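Local coordinates for cysteine protease-like virA (Shigella flexneri, PDB 3EB8), which is a secreted virulence effector that promotes bacterial entry into epithelial cells and spread within and between them, though it appears not to be a protease despite its name, at residues F137-D143 and T233-Q238; M191-V197 and T220-P226; T312-G317 and I353-D357. All blocks are in the same frame, centred on the assembly; numbering follows the deposited sequence.

Contact 1 (F137-D143 and T233-Q238)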
loop_
_atom_site.group_PDB
_atom_site.type_symbol
_atom_site.label_atom_id
_atom_site.label_comp_id
_atom_site.label_asym_id
_atom_site.label_seq_id
_atom_site.Cartn_x
_atom_site.Cartn_y
_atom_site.Cartn_z
ATOM N N PHE A 137 -14.967 -6.981 -7.903
ATOM C CA PHE A 137 -15.173 -7.120 -6.459
ATOM C C PHE A 137 -16.092 -8.277 -6.088
ATOM O O PHE A 137 -16.534 -8.377 -4.946
ATOM C CB PHE A 137 -15.689 -5.815 -5.832
ATOM C CG PHE A 137 -14.692 -4.700 -5.869
ATOM C CD1 PHE A 137 -14.708 -3.765 -6.903
ATOM C CD2 PHE A 137 -13.721 -4.590 -4.874
ATOM C CE1 PHE A 137 -13.761 -2.740 -6.948
ATOM C CE2 PHE A 137 -12.776 -3.564 -4.908
ATOM C CZ PHE A 137 -12.789 -2.648 -5.946
ATOM N N ASN A 138 -16.377 -9.156 -7.044
ATOM C CA ASN A 138 -17.192 -10.330 -6.748
ATOM C C ASN A 138 -16.671 -11.142 -5.556
ATOM O O ASN A 138 -17.448 -11.606 -4.726
ATOM C CB ASN A 138 -17.320 -11.244 -7.972
ATOM C CG ASN A 138 -18.583 -10.975 -8.774
ATOM O OD1 ASN A 138 -19.244 -9.943 -8.600
ATOM N ND2 ASN A 138 -18.926 -11.905 -9.667
ATOM N N SER A 139 -15.358 -11.313 -5.467
ATOM C CA SER A 139 -14.809 -12.196 -4.454
ATOM C C SER A 139 -14.438 -11.489 -3.152
ATOM O O SER A 139 -13.836 -12.109 -2.270
ATOM C CB SER A 139 -13.596 -12.944 -5.001
ATOM O OG SER A 139 -12.540 -12.054 -5.291
ATOM N N VAL A 140 -14.819 -10.217 -3.020
ATOM C CA VAL A 140 -14.308 -9.384 -1.939
ATOM C C VAL A 140 -14.576 -9.918 -0.525
ATOM O O VAL A 140 -13.680 -9.892 0.311
ATOM C CB VAL A 140 -14.764 -7.911 -2.065
ATOM C CG1 VAL A 140 -16.236 -7.788 -1.838
ATOM C CG2 VAL A 140 -14.013 -7.045 -1.076
ATOM N N TRP A 141 -15.788 -10.401 -0.257
ATOM C CA TRP A 141 -16.098 -10.965 1.063
ATOM C C TRP A 141 -15.221 -12.180 1.407
ATOM O O TRP A 141 -14.720 -12.288 2.522
ATOM C CB TRP A 141 -17.571 -11.383 1.193
ATOM C CG TRP A 141 -18.613 -10.328 0.923
ATOM C CD1 TRP A 141 -19.895 -10.546 0.499
ATOM C CD2 TRP A 141 -18.477 -8.907 1.071
ATOM N NE1 TRP A 141 -20.561 -9.354 0.370
ATOM C CE2 TRP A 141 -19.712 -8.331 0.703
ATOM C CE3 TRP A 141 -17.429 -8.066 1.464
ATOM C CZ2 TRP A 141 -19.929 -6.952 0.722
ATOM C CZ3 TRP A 141 -17.645 -6.690 1.482
ATOM C CH2 TRP A 141 -18.885 -6.148 1.110
ATOM N N HIS A 142 -15.050 -13.100 0.461
ATOM C CA HIS A 142 -14.226 -14.283 0.711
ATOM C C HIS A 142 -12.754 -13.904 0.805
ATOM O O HIS A 142 -12.003 -14.497 1.573
ATOM C CB HIS A 142 -14.433 -15.349 -0.373
ATOM C CG HIS A 142 -15.836 -15.863 -0.452
ATOM N ND1 HIS A 142 -16.912 -15.053 -0.751
ATOM C CD2 HIS A 142 -16.340 -17.107 -0.273
ATOM C CE1 HIS A 142 -18.019 -15.775 -0.748
ATOM N NE2 HIS A 142 -17.699 -17.024 -0.462
ATOM N N ASP A 143 -12.357 -12.908 0.019
ATOM C CA ASP A 143 -11.005 -12.368 0.074
ATOM C C ASP A 143 -10.639 -11.827 1.470
ATOM O O ASP A 143 -9.604 -12.181 2.025
ATOM C CB ASP A 143 -10.814 -11.301 -1.008
ATOM C CG ASP A 143 -10.863 -11.888 -2.406
ATOM O OD1 ASP A 143 -10.664 -13.118 -2.526
ATOM O OD2 ASP A 143 -11.103 -11.137 -3.383
ATOM N N THR A 233 -12.989 -3.265 3.503
ATOM C CA THR A 233 -13.180 -4.555 2.834
ATOM C C THR A 233 -12.663 -4.528 1.405
ATOM O O THR A 233 -12.021 -5.459 0.954
ATOM C CB THR A 233 -14.655 -5.053 2.881
ATOM O OG1 THR A 233 -15.523 -4.117 2.230
ATOM C CG2 THR A 233 -15.105 -5.231 4.327
ATOM N N SER A 234 -12.911 -3.436 0.703
ATOM C CA SER A 234 -12.472 -3.348 -0.677
ATOM C C SER A 234 -10.968 -3.547 -0.806
ATOM O O SER A 234 -10.494 -4.010 -1.852
ATOM C CB SER A 234 -12.858 -2.000 -1.274
ATOM O OG SER A 234 -12.034 -0.966 -0.780
ATOM N N ALA A 235 -10.231 -3.183 0.245
ATOM C CA ALA A 235 -8.768 -3.203 0.222
ATOM C C ALA A 235 -8.206 -4.610 0.036
ATOM O O ALA A 235 -7.058 -4.773 -0.363
ATOM C CB ALA A 235 -8.176 -2.558 1.493
ATOM N N PHE A 236 -9.025 -5.615 0.333
ATOM C CA PHE A 236 -8.596 -7.009 0.267
ATOM C C PHE A 236 -8.945 -7.697 -1.071
ATOM O O PHE A 236 -8.517 -8.820 -1.309
ATOM C CB PHE A 236 -9.166 -7.816 1.448
ATOM C CG PHE A 236 -8.604 -7.426 2.790
ATOM C CD1 PHE A 236 -9.131 -6.357 3.496
ATOM C CD2 PHE A 236 -7.545 -8.137 3.350
ATOM C CE1 PHE A 236 -8.609 -6.001 4.736
ATOM C CE2 PHE A 236 -7.021 -7.781 4.590
ATOM C CZ PHE A 236 -7.554 -6.716 5.284
ATOM N N TRP A 237 -9.725 -7.047 -1.941
ATOM C CA TRP A 237 -10.086 -7.713 -3.195
ATOM C C TRP A 237 -8.828 -8.220 -3.958
ATOM O O TRP A 237 -7.880 -7.464 -4.198
ATOM C CB TRP A 237 -10.987 -6.838 -4.087
ATOM C CG TRP A 237 -11.464 -7.583 -5.325
ATOM C CD1 TRP A 237 -11.948 -8.868 -5.377
ATOM C CD2 TRP A 237 -11.489 -7.098 -6.666
ATOM N NE1 TRP A 237 -12.267 -9.203 -6.660
ATOM C CE2 TRP A 237 -11.996 -8.141 -7.478
ATOM C CE3 TRP A 237 -11.159 -5.873 -7.264
ATOM C CZ2 TRP A 237 -12.176 -8.003 -8.864
ATOM C CZ3 TRP A 237 -11.339 -5.735 -8.650
ATOM C CH2 TRP A 237 -11.839 -6.806 -9.433
ATOM N N GLN A 238 -8.819 -9.501 -4.323
ATOM C CA GLN A 238 -7.604 -10.127 -4.857
ATOM C C GLN A 238 -7.096 -9.510 -6.163
ATOM O O GLN A 238 -5.904 -9.550 -6.440
ATOM C CB GLN A 238 -7.821 -11.624 -5.038
ATOM C CG GLN A 238 -9.023 -11.979 -5.907
ATOM C CD GLN A 238 -9.178 -13.486 -6.100
ATOM O OE1 GLN A 238 -10.057 -14.123 -5.501
ATOM N NE2 GLN A 238 -8.307 -14.066 -6.926
#
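With its CG trans to the backbone N (chi1 -175°), W237 lays its indole over the turn that starts at F137, whose own CG stands opposite its carbonyl carbon and brings the phenyl ring against one face of the indole. W237 CE3 sits over the middle of the F137 ring; the centroids of the F137 ring and the W237 six-membered ring are 4.4 Å apart with planes inclined by 33°, an oblique pair. The same indole face also covers the F137 backbone: CA makes a CH-pi contact, 3.5 Å from the centroid of the five-membered ring, and F137 N lies 3.1 Å from W237 CZ2. A broad tryptophan suits this place because one flat face can cover both ring and main chain.

The polar half centres on D143. Its OD2 accepts from S139 OG at 2.6 Å, on the syn side, and from Q238 N at 3.0 Å (160°), which stands well out of the carboxylate plane on its other face. Two donors thus fix the rotation of this buried carboxylate, in the first turn of its helix, where the N-terminal dipole would probably stabilise a negative charge. S139 occupies the N-cap but spends its hydroxyl on D143.

Toward helix 226-234, V140 CG2 meets T233 O at 3.3 Å, and the W141 ring turns its edge to T233, whose hydroxyl bonds to I229 O.

Helix 335-341 closes the apolar side through L338. The N-terminal end of helix 140-149 thus packs on the type I turn S234-W237 at the end of helix 226-234, the turn, but not helix 140-149, belonging to the tubulin-binding region.

Contact 2 (M191-V197 and T220-P226)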
loop_
_atom_site.group_PDB
_atom_site.type_symbol
_atom_site.label_atom_id
_atom_site.label_comp_id
_atom_site.label_asym_id
_atom_site.label_seq_id
_atom_site.Cartn_x
_atom_site.Cartn_y
_atom_site.Cartn_z
ATOM N N MET A 191 -25.262 -2.926 8.063
ATOM C CA MET A 191 -24.366 -2.216 8.961
ATOM C C MET A 191 -24.662 -2.517 10.428
ATOM O O MET A 191 -25.805 -2.796 10.795
ATOM C CB MET A 191 -24.428 -0.715 8.674
ATOM C CG MET A 191 -23.711 -0.343 7.383
ATOM S SD MET A 191 -21.998 -0.912 7.410
ATOM C CE MET A 191 -21.493 -0.215 8.991
ATOM N N LEU A 192 -23.624 -2.469 11.260
ATOM C CA LEU A 192 -23.764 -2.805 12.672
ATOM C C LEU A 192 -24.400 -1.678 13.474
ATOM O O LEU A 192 -24.113 -0.501 13.244
ATOM C CB LEU A 192 -22.406 -3.191 13.280
ATOM C CG LEU A 192 -21.959 -4.650 13.110
ATOM C CD1 LEU A 192 -21.719 -4.949 11.659
ATOM C CD2 LEU A 192 -20.704 -4.970 13.916
ATOM N N SER A 193 -25.261 -2.034 14.421
ATOM C CA SER A 193 -25.807 -1.036 15.328
ATOM C C SER A 193 -24.691 -0.432 16.181
ATOM O O SER A 193 -23.611 -1.000 16.295
ATOM C CB SER A 193 -26.864 -1.650 16.239
ATOM O OG SER A 193 -26.278 -2.565 17.149
ATOM N N TYR A 194 -24.961 0.719 16.785
ATOM C CA TYR A 194 -24.059 1.235 17.794
ATOM C C TYR A 194 -23.863 0.210 18.915
ATOM O O TYR A 194 -22.744 0.008 19.394
ATOM C CB TYR A 194 -24.562 2.552 18.394
ATOM C CG TYR A 194 -23.816 2.880 19.661
ATOM C CD1 TYR A 194 -22.600 3.548 19.623
ATOM C CD2 TYR A 194 -24.304 2.476 20.892
ATOM C CE1 TYR A 194 -21.905 3.826 20.777
ATOM C CE2 TYR A 194 -23.619 2.747 22.055
ATOM C CZ TYR A 194 -22.419 3.422 21.993
ATOM O OH TYR A 194 -21.743 3.690 23.162
ATOM N N ASN A 195 -24.959 -0.409 19.350
ATOM C CA ASN A 195 -24.893 -1.451 20.360
ATOM C C ASN A 195 -23.906 -2.553 20.018
ATOM O O ASN A 195 -23.080 -2.933 20.845
ATOM C CB ASN A 195 -26.265 -2.066 20.580
ATOM C CG ASN A 195 -27.153 -1.191 21.405
ATOM O OD1 ASN A 195 -26.723 -0.138 21.876
ATOM N ND2 ASN A 195 -28.406 -1.611 21.591
ATOM N N GLN A 196 -23.995 -3.067 18.796
ATOM C CA GLN A 196 -23.166 -4.190 18.383
ATOM C C GLN A 196 -21.682 -3.853 18.360
ATOM O O GLN A 196 -20.877 -4.550 18.980
ATOM C CB GLN A 196 -23.610 -4.724 17.024
ATOM C CG GLN A 196 -24.855 -5.604 17.071
ATOM C CD GLN A 196 -25.713 -5.451 15.824
ATOM O OE1 GLN A 196 -25.378 -4.687 14.919
ATOM N NE2 GLN A 196 -26.821 -6.170 15.775
ATOM N N VAL A 197 -21.315 -2.791 17.646
ATOM C CA VAL A 197 -19.911 -2.418 17.530
ATOM C C VAL A 197 -19.342 -2.081 18.904
ATOM O O VAL A 197 -18.201 -2.415 19.207
ATOM C CB VAL A 197 -19.689 -1.224 16.576
ATOM C CG1 VAL A 197 -20.679 -1.256 15.439
ATOM C CG2 VAL A 197 -19.774 0.094 17.315
ATOM N N THR A 220 -15.595 3.544 17.165
ATOM C CA THR A 220 -17.031 3.349 17.329
ATOM C C THR A 220 -17.794 4.064 16.224
ATOM O O THR A 220 -18.758 3.537 15.680
ATOM C CB THR A 220 -17.533 3.838 18.707
ATOM O OG1 THR A 220 -17.048 2.956 19.729
ATOM C CG2 THR A 220 -19.053 3.845 18.747
ATOM N N SER A 221 -17.343 5.273 15.908
ATOM C CA SER A 221 -17.938 6.083 14.856
ATOM C C SER A 221 -17.679 5.452 13.494
ATOM O O SER A 221 -18.612 5.112 12.778
ATOM C CB SER A 221 -17.401 7.515 14.917
ATOM O OG SER A 221 -17.617 8.192 13.692
ATOM N N LEU A 222 -16.414 5.286 13.128
ATOM C CA LEU A 222 -16.103 4.430 11.989
ATOM C C LEU A 222 -16.728 3.129 12.444
ATOM O O LEU A 222 -17.125 3.019 13.595
ATOM C CB LEU A 222 -14.605 4.251 11.830
ATOM C CG LEU A 222 -13.673 5.458 11.852
ATOM C CD1 LEU A 222 -12.210 5.003 11.994
ATOM C CD2 LEU A 222 -13.868 6.285 10.603
ATOM N N PHE A 223 -16.831 2.147 11.578
ATOM C CA PHE A 223 -17.402 0.849 11.975
ATOM C C PHE A 223 -18.919 0.870 11.839
ATOM O O PHE A 223 -19.538 -0.148 11.540
ATOM C CB PHE A 223 -17.026 0.442 13.410
ATOM C CG PHE A 223 -15.631 -0.139 13.556
ATOM C CD1 PHE A 223 -14.578 0.303 12.764
ATOM C CD2 PHE A 223 -15.367 -1.102 14.525
ATOM C CE1 PHE A 223 -13.304 -0.220 12.923
ATOM C CE2 PHE A 223 -14.082 -1.639 14.684
ATOM C CZ PHE A 223 -13.056 -1.191 13.880
ATOM N N GLN A 224 -19.508 2.035 12.090
ATOM C CA GLN A 224 -20.894 2.279 11.745
ATOM C C GLN A 224 -20.980 3.054 10.432
ATOM O O GLN A 224 -22.063 3.313 9.932
ATOM C CB GLN A 224 -21.600 3.074 12.846
ATOM C CG GLN A 224 -21.660 2.350 14.179
ATOM C CD GLN A 224 -22.361 3.178 15.222
ATOM O OE1 GLN A 224 -21.719 3.843 16.048
ATOM N NE2 GLN A 224 -23.692 3.180 15.172
ATOM N N ASP A 225 -19.841 3.447 9.882
ATOM C CA ASP A 225 -19.862 4.167 8.629
ATOM C C ASP A 225 -19.708 3.173 7.469
ATOM O O ASP A 225 -18.648 2.592 7.281
ATOM C CB ASP A 225 -18.772 5.244 8.613
ATOM C CG ASP A 225 -18.772 6.051 7.346
ATOM O OD1 ASP A 225 -19.536 5.722 6.411
ATOM O OD2 ASP A 225 -18.000 7.021 7.285
ATOM N N PRO A 226 -20.778 2.985 6.678
ATOM C CA PRO A 226 -20.730 2.005 5.592
ATOM C C PRO A 226 -19.630 2.344 4.595
ATOM O O PRO A 226 -19.075 1.459 3.967
ATOM C CB PRO A 226 -22.102 2.127 4.935
ATOM C CG PRO A 226 -22.961 2.808 5.945
ATOM C CD PRO A 226 -22.044 3.731 6.688
#
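Apolar packing between M191 and P226 opens the contact at one end. M191 CG lies 3.5 Å from P226 CG, the two side chains crossing at about a right angle. Because the methionine chain is bent at both chi2 (-56°) and chi3 (-51°), it curls back over the 220-226 backbone, where its methyl CE comes 3.2 Å from F223 O. A flexible, unbranched thioether can follow such a curved surface. P333 covers both M191 and P226 from outside the two segments.

At the other end V197 faces F223 and T220: its CB is 4.5 Å from F223 CB, and its CG2 is 3.9 Å from T220 O. Compact and beta-branched, valine fits this close approach of two backbones. Y194 points its CE1 obliquely at the methyl of T220, 3.5 Å from CG2, while the threonine hydroxyl is spent on K216 O in its own helix. The aliphatic chain of Q224, extended beyond CG, runs between these ends, and its CG touches V197 CG1.

The setting is helical: helix 194-204 begins opposite the place where helix 210-221 ends, all within the tubulin-binding region, and the F223 ring sinks toward L169 and L173 of helix 167-176 and I201 of helix 194-204.

S193 and Q196 form a capping box, in which Q196 N donates to S193 OG at 2.9 Å and S193 N donates to Q196 OE1 at 2.7 Å, the donor standing above the carbonyl plane. D225 is the N-cap of the next helix: its OD1 accepts from A227 N and its OD2 bonds to Y300 OH. P226, which has no N-H to offer, suits the first position of that helix.

Contact 3 (T312-G317 and I353-D357)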
loop_
_atom_site.group_PDB
_atom_site.type_symbol
_atom_site.label_atom_id
_atom_site.label_comp_id
_atom_site.label_asym_id
_atom_site.label_seq_id
_atom_site.Cartn_x
_atom_site.Cartn_y
_atom_site.Cartn_z
ATOM N N THR A 312 15.105 -12.863 -5.754
ATOM C CA THR A 312 16.105 -12.041 -6.413
ATOM C C THR A 312 17.398 -12.823 -6.442
ATOM O O THR A 312 17.460 -13.955 -5.958
ATOM C CB THR A 312 16.367 -10.731 -5.640
ATOM O OG1 THR A 312 17.005 -11.043 -4.389
ATOM C CG2 THR A 312 15.049 -9.968 -5.383
ATOM N N CYS A 313 18.437 -12.215 -7.000
ATOM C CA CYS A 313 19.743 -12.865 -7.066
ATOM C C CYS A 313 20.423 -12.947 -5.688
ATOM O O CYS A 313 21.510 -13.511 -5.566
ATOM C CB CYS A 313 20.650 -12.108 -8.025
ATOM S SG CYS A 313 20.864 -10.442 -7.460
ATOM N N ASN A 314 19.786 -12.389 -4.661
ATOM C CA ASN A 314 20.323 -12.449 -3.295
ATOM C C ASN A 314 19.507 -13.310 -2.335
ATOM O O ASN A 314 19.961 -13.638 -1.244
ATOM C CB ASN A 314 20.452 -11.047 -2.708
ATOM C CG ASN A 314 21.508 -10.218 -3.405
ATOM O OD1 ASN A 314 22.330 -10.744 -4.161
ATOM N ND2 ASN A 314 21.501 -8.913 -3.145
ATOM N N GLY A 315 18.288 -13.662 -2.722
ATOM C CA GLY A 315 17.449 -14.453 -1.848
ATOM C C GLY A 315 15.980 -14.122 -1.970
ATOM O O GLY A 315 15.519 -13.667 -3.014
ATOM N N VAL A 316 15.240 -14.349 -0.889
ATOM C CA VAL A 316 13.800 -14.134 -0.893
ATOM C C VAL A 316 13.465 -12.670 -0.629
ATOM O O VAL A 316 13.611 -12.165 0.495
ATOM C CB VAL A 316 13.099 -15.020 0.159
ATOM C CG1 VAL A 316 11.582 -14.947 -0.006
ATOM C CG2 VAL A 316 13.583 -16.456 0.044
ATOM N N GLY A 317 13.014 -11.989 -1.678
ATOM C CA GLY A 317 12.620 -10.594 -1.582
ATOM C C GLY A 317 11.120 -10.446 -1.688
ATOM O O GLY A 317 10.383 -11.425 -1.590
ATOM N N ILE A 353 10.413 -3.491 -6.010
ATOM C CA ILE A 353 11.065 -4.709 -5.593
ATOM C C ILE A 353 11.973 -4.416 -4.400
ATOM O O ILE A 353 12.727 -3.437 -4.392
ATOM C CB ILE A 353 11.841 -5.367 -6.748
ATOM C CG1 ILE A 353 10.858 -5.951 -7.768
ATOM C CG2 ILE A 353 12.709 -6.504 -6.241
ATOM C CD1 ILE A 353 11.528 -6.505 -9.005
ATOM N N ILE A 354 11.859 -5.263 -3.383
ATOM C CA ILE A 354 12.677 -5.176 -2.187
ATOM C C ILE A 354 13.516 -6.449 -2.116
ATOM O O ILE A 354 12.980 -7.558 -2.110
ATOM C CB ILE A 354 11.816 -5.003 -0.920
ATOM C CG1 ILE A 354 11.070 -3.656 -0.954
ATOM C CG2 ILE A 354 12.665 -5.099 0.323
ATOM C CD1 ILE A 354 9.802 -3.657 -1.792
ATOM N N SER A 355 14.835 -6.281 -2.112
ATOM C CA SER A 355 15.755 -7.410 -2.149
ATOM C C SER A 355 16.578 -7.525 -0.869
ATOM O O SER A 355 16.998 -6.497 -0.303
ATOM C CB SER A 355 16.706 -7.264 -3.341
ATOM O OG SER A 355 17.695 -8.275 -3.330
ATOM N N PRO A 356 16.813 -8.773 -0.408
ATOM C CA PRO A 356 17.814 -8.996 0.636
ATOM C C PRO A 356 19.134 -8.536 0.057
ATOM O O PRO A 356 19.293 -8.560 -1.172
ATOM C CB PRO A 356 17.845 -10.519 0.788
ATOM C CG PRO A 356 16.659 -11.038 0.077
ATOM C CD PRO A 356 16.299 -10.036 -0.965
ATOM N N ASP A 357 20.067 -8.106 0.895
ATOM C CA ASP A 357 21.384 -7.744 0.382
ATOM C C ASP A 357 22.186 -9.006 0.130
ATOM O O ASP A 357 21.642 -10.085 0.345
ATOM C CB ASP A 357 22.130 -6.815 1.333
ATOM C CG ASP A 357 23.215 -6.050 0.628
ATOM O OD1 ASP A 357 23.691 -6.552 -0.407
ATOM O OD2 ASP A 357 23.581 -4.949 1.080
#
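N314 and P356 meet through the amide: N314 ND2 donates to P356 O at 3.0 Å in a bond of 157°, and the acceptor lies almost exactly in the amide plane. The same carbonyl takes a second donor from its own segment, S355 OG at 2.7 Å, so two bonds grip P356 O near the chain end.

S355 OG is trans to its backbone N, beside its carbonyl carbon (chi1 174°), which brings it both to P356 O and to within 3.0 Å of T312 OG1. T312 OG1 has S355 OG and, more weakly, G315 O within reach as acceptors. It accepts in turn from N314 N at 3.1 Å, making an ST turn. G315 O is in any case satisfied by T312 N at 2.9 Å, which closes the tight hairpin turn through C313 and N314.

Proline suits position 356, since ring carbons replace its missing N-H and pack on the hairpin, P356 CG lying 3.3 Å from V316 O. G317 CA comes to 3.1 Å from I354 O, a fit that a side chain on that face would obstruct.

I354 pairs through its backbone with I318, antiparallel, whereas I353 and S355 bond on their other edge to strand 94-97 and H93 just before it. Strand 348-356 therefore lies between strands 315-327 and 94-97, with helix 110-118 covering I354 and P356, and helix 245-265 reaching I353 and C313.

Overall arrangement
Along the chain, contact 2 is nested inside the loop closed by contact 1, and contact 3 follows both. Contacts 1 and 2 have centres about 20 Å apart and nearest atoms about 7 Å apart; successive helices 210-221 and 226-234 join them. Contact 2 and the 233-238 side of contact 1 belong to the tubulin-binding region. Contact 3 has its centre about 29 Å from that of contact 1 and about 42 Å from that of contact 2, across the chain's centre. Contacts 1 and 2 thus tie together helices of the largely helical part, while contact 3 joins strands of the mixed sheet, which reaches the helical part where its strand 274-283 packs on F236 of contact 1.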